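Monoglyceride lipase (Saccharomyces cerevisiae, PDB 4ZWN) hydrolyses monoacylglycerides to free fatty acids and glycerol, preferring monounsaturated ones, and also takes part in breaking down fatty acid ethyl esters. Local coordinates at residues L65-F70 with F94-A99; H115-L120 with G147-N152. The protein carries 2 engineered substitutions. All coordinates share one frame; numbering follows the deposited sequence.

In the fold
Followed from the N terminus, the chain makes its two contacts in series, the first complete before the second begins. Contact 1 closes a beta-alpha-beta unit of the alpha/beta-hydrolase fold: strand 62-67, helix 78-86 and strand 89-94, with the loops that follow the two strands meeting. Contact 2 closes the next loop, in which helix 113-134 runs into strand 138-143 and then into helix 145-156, which follows S144, the inferred nucleophile. The two loops neither nest nor cross, yet they are joined. R97 of contact 1 forms a salt bridge with D119 of contact 2, Q96 packs on I149, and I67 rests on L120, tying strand 62-67 and the loop after strand 89-94 to the two helices.

Contact 1: residues L65-F70 with F94-A99; sequences LLIHGF and FDQRGA
H68 and Q96 join the loops that leave two neighbouring parallel strands, 62-67 and 89-94, of the alpha/beta-hydrolase sheet. The backbone N of Q96 donates to NE2 of H68 over 3.0 Å, nearly straight and close to the ring plane. ND1 of H68 gives a hydrogen bond to O of G69 at 2.8 Å; a buried imidazole with both nitrogens engaged, which should resist rotation, can pin one loop to its neighbour. A chi1 of 69° sets CG of H68 between backbone N and carbonyl carbon and lets the ring reach residues 94-99. Over one face stands NE2 of Q96, 3.4 Å above the centre of the H68 ring, amide and ring planes 64° apart. With an alanine at H68, the N-H of Q96 would probably be left without its acceptor and the Q96 amide without the ring beneath it. One water donates to O of L66 and F94 and accepts from N of H68. H68-G69 probably occupy the His-Gly position that borders the oxyanion hole in relatives, and the H68 side chain lies about 9 Å from that of S144. Farther out, a type II turn spans Q96 to A99, and OD2 of D95 bonds to N of V101.

Contact 2: residues H115-L120 with G147-N152; sequences HVFNDL and GGICLN
Two helices pack here through apolar side chains, with I149 of one set among V116, F117 and L120 of the other. Helix 113-134 and helix 145-156, the latter following the nucleophile elbow, lie on the same face of the alpha/beta-hydrolase sheet. Their local axes cross at -67° and come no nearer than 11.5 Å, a spacing bridged by side chains without a hydrogen bond. CD1 of I149 meets CG1 of V116 at 3.7 Å, the two side chains crossing at a slant, while CG2 of I149, placed anti to the backbone N by a chi1 of -65°, lies against CD2 of L120 at 3.7 Å. The side chain of F117 runs antiparallel to that of I149, bringing CE1 of F117 within 4.2 Å of CG2 of I149. At the far end of that ring, edge-on, CZ of F117 lies 3.8 Å from CB of N152. Beyond the pair, helix 233-248 adds R242 against both F117 and I149. The N152 amide faces back along its own helix: ND2 of N152 donates to O of G148 at 2.6 Å, and N of N152 reaches that oxygen from the opposite face of its carbonyl plane.

Contact 1: residues L65-F70 with F94-A99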
loop_
_atom_site.group_PDB
_atom_site.type_symbol
_atom_site.label_atom_id
_atom_site.label_comp_id
_atom_site.label_asym_id
_atom_site.label_seq_id
_atom_site.Cartn_x
_atom_site.Cartn_y
_atom_site.Cartn_z
ATOM N N LEU A 65 6.047 7.562 -2.260
ATOM C CA LEU A 65 6.522 6.325 -1.650
ATOM C C LEU A 65 5.389 5.296 -1.618
ATOM O O LEU A 65 4.353 5.524 -0.995
ATOM C CB LEU A 65 7.040 6.593 -0.234
ATOM C CG LEU A 65 8.171 5.736 0.348
ATOM C CD1 LEU A 65 8.432 6.130 1.794
ATOM C CD2 LEU A 65 7.887 4.248 0.247
ATOM N N LEU A 66 5.591 4.160 -2.276
ATOM C CA LEU A 66 4.540 3.153 -2.355
ATOM C C LEU A 66 4.757 2.009 -1.365
ATOM O O LEU A 66 5.783 1.330 -1.393
ATOM C CB LEU A 66 4.440 2.601 -3.778
ATOM C CG LEU A 66 4.329 3.628 -4.909
ATOM C CD1 LEU A 66 4.005 2.943 -6.220
ATOM C CD2 LEU A 66 3.285 4.683 -4.599
ATOM N N ILE A 67 3.780 1.807 -0.487
ATOM C CA ILE A 67 3.800 0.695 0.454
ATOM C C ILE A 67 2.848 -0.397 -0.023
ATOM O O ILE A 67 1.628 -0.248 0.074
ATOM C CB ILE A 67 3.401 1.136 1.873
ATOM C CG1 ILE A 67 4.171 2.392 2.280
ATOM C CG2 ILE A 67 3.638 0.006 2.869
ATOM C CD1 ILE A 67 3.773 2.939 3.629
ATOM N N HIS A 68 3.404 -1.490 -0.538
ATOM C CA HIS A 68 2.591 -2.554 -1.121
ATOM C C HIS A 68 1.806 -3.317 -0.061
ATOM O O HIS A 68 2.069 -3.195 1.138
ATOM C CB HIS A 68 3.458 -3.525 -1.935
ATOM C CG HIS A 68 4.385 -4.367 -1.107
ATOM N ND1 HIS A 68 3.957 -5.468 -0.398
ATOM C CD2 HIS A 68 5.719 -4.280 -0.899
ATOM C CE1 HIS A 68 4.987 -6.017 0.224
ATOM N NE2 HIS A 68 6.070 -5.314 -0.064
ATOM N N GLY A 69 0.835 -4.101 -0.515
ATOM C CA GLY A 69 0.021 -4.900 0.379
ATOM C C GLY A 69 0.545 -6.314 0.536
ATOM O O GLY A 69 1.503 -6.716 -0.132
ATOM N N PHE A 70 -0.086 -7.069 1.431
ATOM C CA PHE A 70 0.281 -8.457 1.661
ATOM C C PHE A 70 0.182 -9.253 0.364
ATOM O O PHE A 70 -0.828 -9.187 -0.337
ATOM C CB PHE A 70 -0.615 -9.069 2.741
ATOM C CG PHE A 70 -0.277 -10.497 3.079
ATOM C CD1 PHE A 70 0.959 -10.822 3.618
ATOM C CD2 PHE A 70 -1.201 -11.510 2.875
ATOM C CE1 PHE A 70 1.271 -12.133 3.935
ATOM C CE2 PHE A 70 -0.897 -12.823 3.192
ATOM C CZ PHE A 70 0.342 -13.134 3.721
ATOM N N PHE A 94 9.561 -0.609 -2.327
ATOM C CA PHE A 94 10.480 -1.660 -1.928
ATOM C C PHE A 94 9.691 -2.872 -1.464
ATOM O O PHE A 94 8.625 -2.730 -0.864
ATOM C CB PHE A 94 11.422 -1.171 -0.821
ATOM C CG PHE A 94 10.725 -0.841 0.472
ATOM C CD1 PHE A 94 10.113 0.388 0.653
ATOM C CD2 PHE A 94 10.691 -1.760 1.511
ATOM C CE1 PHE A 94 9.473 0.693 1.841
ATOM C CE2 PHE A 94 10.055 -1.462 2.702
ATOM C CZ PHE A 94 9.446 -0.234 2.868
ATOM N N ASP A 95 10.199 -4.061 -1.764
ATOM C CA ASP A 95 9.613 -5.277 -1.222
ATOM C C ASP A 95 9.903 -5.309 0.273
ATOM O O ASP A 95 11.060 -5.338 0.684
ATOM C CB ASP A 95 10.166 -6.524 -1.921
ATOM C CG ASP A 95 9.716 -6.635 -3.373
ATOM O OD1 ASP A 95 8.824 -5.865 -3.793
ATOM O OD2 ASP A 95 10.247 -7.506 -4.094
ATOM N N GLN A 96 8.849 -5.273 1.083
ATOM C CA GLN A 96 9.006 -5.205 2.532
ATOM C C GLN A 96 9.507 -6.525 3.100
ATOM O O GLN A 96 9.438 -7.563 2.440
ATOM C CB GLN A 96 7.682 -4.826 3.200
ATOM C CG GLN A 96 7.069 -3.530 2.700
ATOM C CD GLN A 96 5.702 -3.271 3.305
ATOM O OE1 GLN A 96 5.572 -3.089 4.516
ATOM N NE2 GLN A 96 4.674 -3.264 2.465
ATOM N N ARG A 97 10.013 -6.473 4.330
ATOM C CA ARG A 97 10.460 -7.669 5.029
ATOM C C ARG A 97 9.318 -8.674 5.136
ATOM O O ARG A 97 8.248 -8.358 5.651
ATOM C CB ARG A 97 10.991 -7.311 6.419
ATOM C CG ARG A 97 11.676 -8.458 7.148
ATOM C CD ARG A 97 12.098 -8.033 8.546
ATOM N NE ARG A 97 12.922 -6.828 8.523
ATOM C CZ ARG A 97 14.248 -6.822 8.618
ATOM N NH1 ARG A 97 14.913 -7.961 8.756
ATOM N NH2 ARG A 97 14.911 -5.673 8.585
ATOM N N GLY A 98 9.551 -9.880 4.631
ATOM C CA GLY A 98 8.544 -10.922 4.645
ATOM C C GLY A 98 7.882 -11.102 3.294
ATOM O O GLY A 98 7.067 -12.007 3.107
ATOM N N ALA A 99 8.241 -10.242 2.345
ATOM C CA ALA A 99 7.584 -10.237 1.043
ATOM C C ALA A 99 8.567 -10.070 -0.113
ATOM O O ALA A 99 9.710 -9.655 0.082
ATOM C CB ALA A 99 6.536 -9.136 0.997
HETATM O O HOH W 1 6.357 -1.035 -0.239
#

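Contact 2: residues H115-L120 with G147-N152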
loop_
_atom_site.group_PDB
_atom_site.type_symbol
_atom_site.label_atom_id
_atom_site.label_comp_id
_atom_site.label_asym_id
_atom_site.label_seq_id
_atom_site.Cartn_x
_atom_site.Cartn_y
_atom_site.Cartn_z
ATOM N N HIS A 115 9.604 -4.343 12.984
ATOM C CA HIS A 115 10.341 -4.313 11.723
ATOM C C HIS A 115 9.592 -3.563 10.633
ATOM O O HIS A 115 10.208 -2.876 9.818
ATOM C CB HIS A 115 10.649 -5.731 11.239
ATOM C CG HIS A 115 11.766 -6.393 11.982
ATOM N ND1 HIS A 115 11.553 -7.202 13.076
ATOM C CD2 HIS A 115 13.104 -6.360 11.791
ATOM C CE1 HIS A 115 12.714 -7.643 13.527
ATOM N NE2 HIS A 115 13.671 -7.146 12.764
ATOM N N VAL A 116 8.270 -3.712 10.618
ATOM C CA VAL A 116 7.433 -3.070 9.613
ATOM C C VAL A 116 7.690 -1.565 9.571
ATOM O O VAL A 116 7.928 -0.994 8.507
ATOM C CB VAL A 116 5.935 -3.338 9.874
ATOM C CG1 VAL A 116 5.067 -2.357 9.099
ATOM C CG2 VAL A 116 5.581 -4.774 9.511
ATOM N N PHE A 117 7.677 -0.932 10.739
ATOM C CA PHE A 117 7.844 0.512 10.804
ATOM C C PHE A 117 9.306 0.932 10.839
ATOM O O PHE A 117 9.662 1.973 10.292
ATOM C CB PHE A 117 7.093 1.073 12.010
ATOM C CG PHE A 117 5.615 1.189 11.783
ATOM C CD1 PHE A 117 5.086 2.293 11.134
ATOM C CD2 PHE A 117 4.756 0.183 12.187
ATOM C CE1 PHE A 117 3.728 2.399 10.907
ATOM C CE2 PHE A 117 3.395 0.283 11.965
ATOM C CZ PHE A 117 2.881 1.393 11.324
ATOM N N ASN A 118 10.152 0.121 11.464
ATOM C CA ASN A 118 11.579 0.420 11.505
ATOM C C ASN A 118 12.189 0.402 10.108
ATOM O O ASN A 118 13.002 1.264 9.769
ATOM C CB ASN A 118 12.318 -0.567 12.404
ATOM C CG ASN A 118 13.755 -0.151 12.661
ATOM O OD1 ASN A 118 14.025 0.994 13.022
ATOM N ND2 ASN A 118 14.685 -1.077 12.462
ATOM N N ASP A 119 11.797 -0.581 9.302
ATOM C CA ASP A 119 12.232 -0.637 7.911
ATOM C C ASP A 119 11.680 0.554 7.145
ATOM O O ASP A 119 12.367 1.137 6.308
ATOM C CB ASP A 119 11.782 -1.937 7.239
ATOM C CG ASP A 119 12.422 -3.167 7.850
ATOM O OD1 ASP A 119 13.489 -3.038 8.487
ATOM O OD2 ASP A 119 11.857 -4.268 7.686
ATOM N N LEU A 120 10.433 0.909 7.441
ATOM C CA LEU A 120 9.773 2.019 6.768
ATOM C C LEU A 120 10.491 3.337 7.042
ATOM O O LEU A 120 10.717 4.122 6.123
ATOM C CB LEU A 120 8.307 2.117 7.201
ATOM C CG LEU A 120 7.473 3.213 6.528
ATOM C CD1 LEU A 120 7.555 3.108 5.012
ATOM C CD2 LEU A 120 6.029 3.136 6.987
ATOM N N GLY A 147 -1.912 0.195 3.060
ATOM C CA GLY A 147 -2.796 1.286 3.430
ATOM C C GLY A 147 -2.921 1.438 4.937
ATOM O O GLY A 147 -2.927 2.553 5.457
ATOM N N GLY A 148 -3.018 0.314 5.641
ATOM C CA GLY A 148 -3.078 0.324 7.092
ATOM C C GLY A 148 -1.794 0.865 7.693
ATOM O O GLY A 148 -1.814 1.591 8.689
ATOM N N ILE A 149 -0.673 0.506 7.079
ATOM C CA ILE A 149 0.632 0.998 7.501
ATOM C C ILE A 149 0.740 2.495 7.238
ATOM O O ILE A 149 1.211 3.255 8.086
ATOM C CB ILE A 149 1.769 0.250 6.773
ATOM C CG1 ILE A 149 1.765 -1.228 7.173
ATOM C CG2 ILE A 149 3.120 0.884 7.081
ATOM C CD1 ILE A 149 2.662 -2.095 6.320
ATOM N N CYS A 150 0.281 2.908 6.060
ATOM C CA CYS A 150 0.329 4.308 5.651
ATOM C C CYS A 150 -0.456 5.225 6.587
ATOM O O CYS A 150 0.053 6.258 7.023
ATOM C CB CYS A 150 -0.201 4.457 4.227
ATOM S SG CYS A 150 -0.347 6.168 3.686
ATOM N N LEU A 151 -1.695 4.852 6.888
ATOM C CA LEU A 151 -2.539 5.666 7.756
ATOM C C LEU A 151 -2.007 5.686 9.185
ATOM O O LEU A 151 -2.138 6.687 9.889
ATOM C CB LEU A 151 -3.983 5.160 7.736
ATOM C CG LEU A 151 -4.695 5.263 6.386
ATOM C CD1 LEU A 151 -6.125 4.765 6.500
ATOM C CD2 LEU A 151 -4.660 6.692 5.863
ATOM N N ASN A 152 -1.400 4.581 9.610
ATOM C CA ASN A 152 -0.810 4.518 10.941
ATOM C C ASN A 152 0.470 5.342 11.043
ATOM O O ASN A 152 0.729 5.961 12.075
ATOM C CB ASN A 152 -0.533 3.069 11.343
ATOM C CG ASN A 152 -1.730 2.409 12.006
ATOM O OD1 ASN A 152 -2.024 2.667 13.174
ATOM N ND2 ASN A 152 -2.425 1.556 11.266
#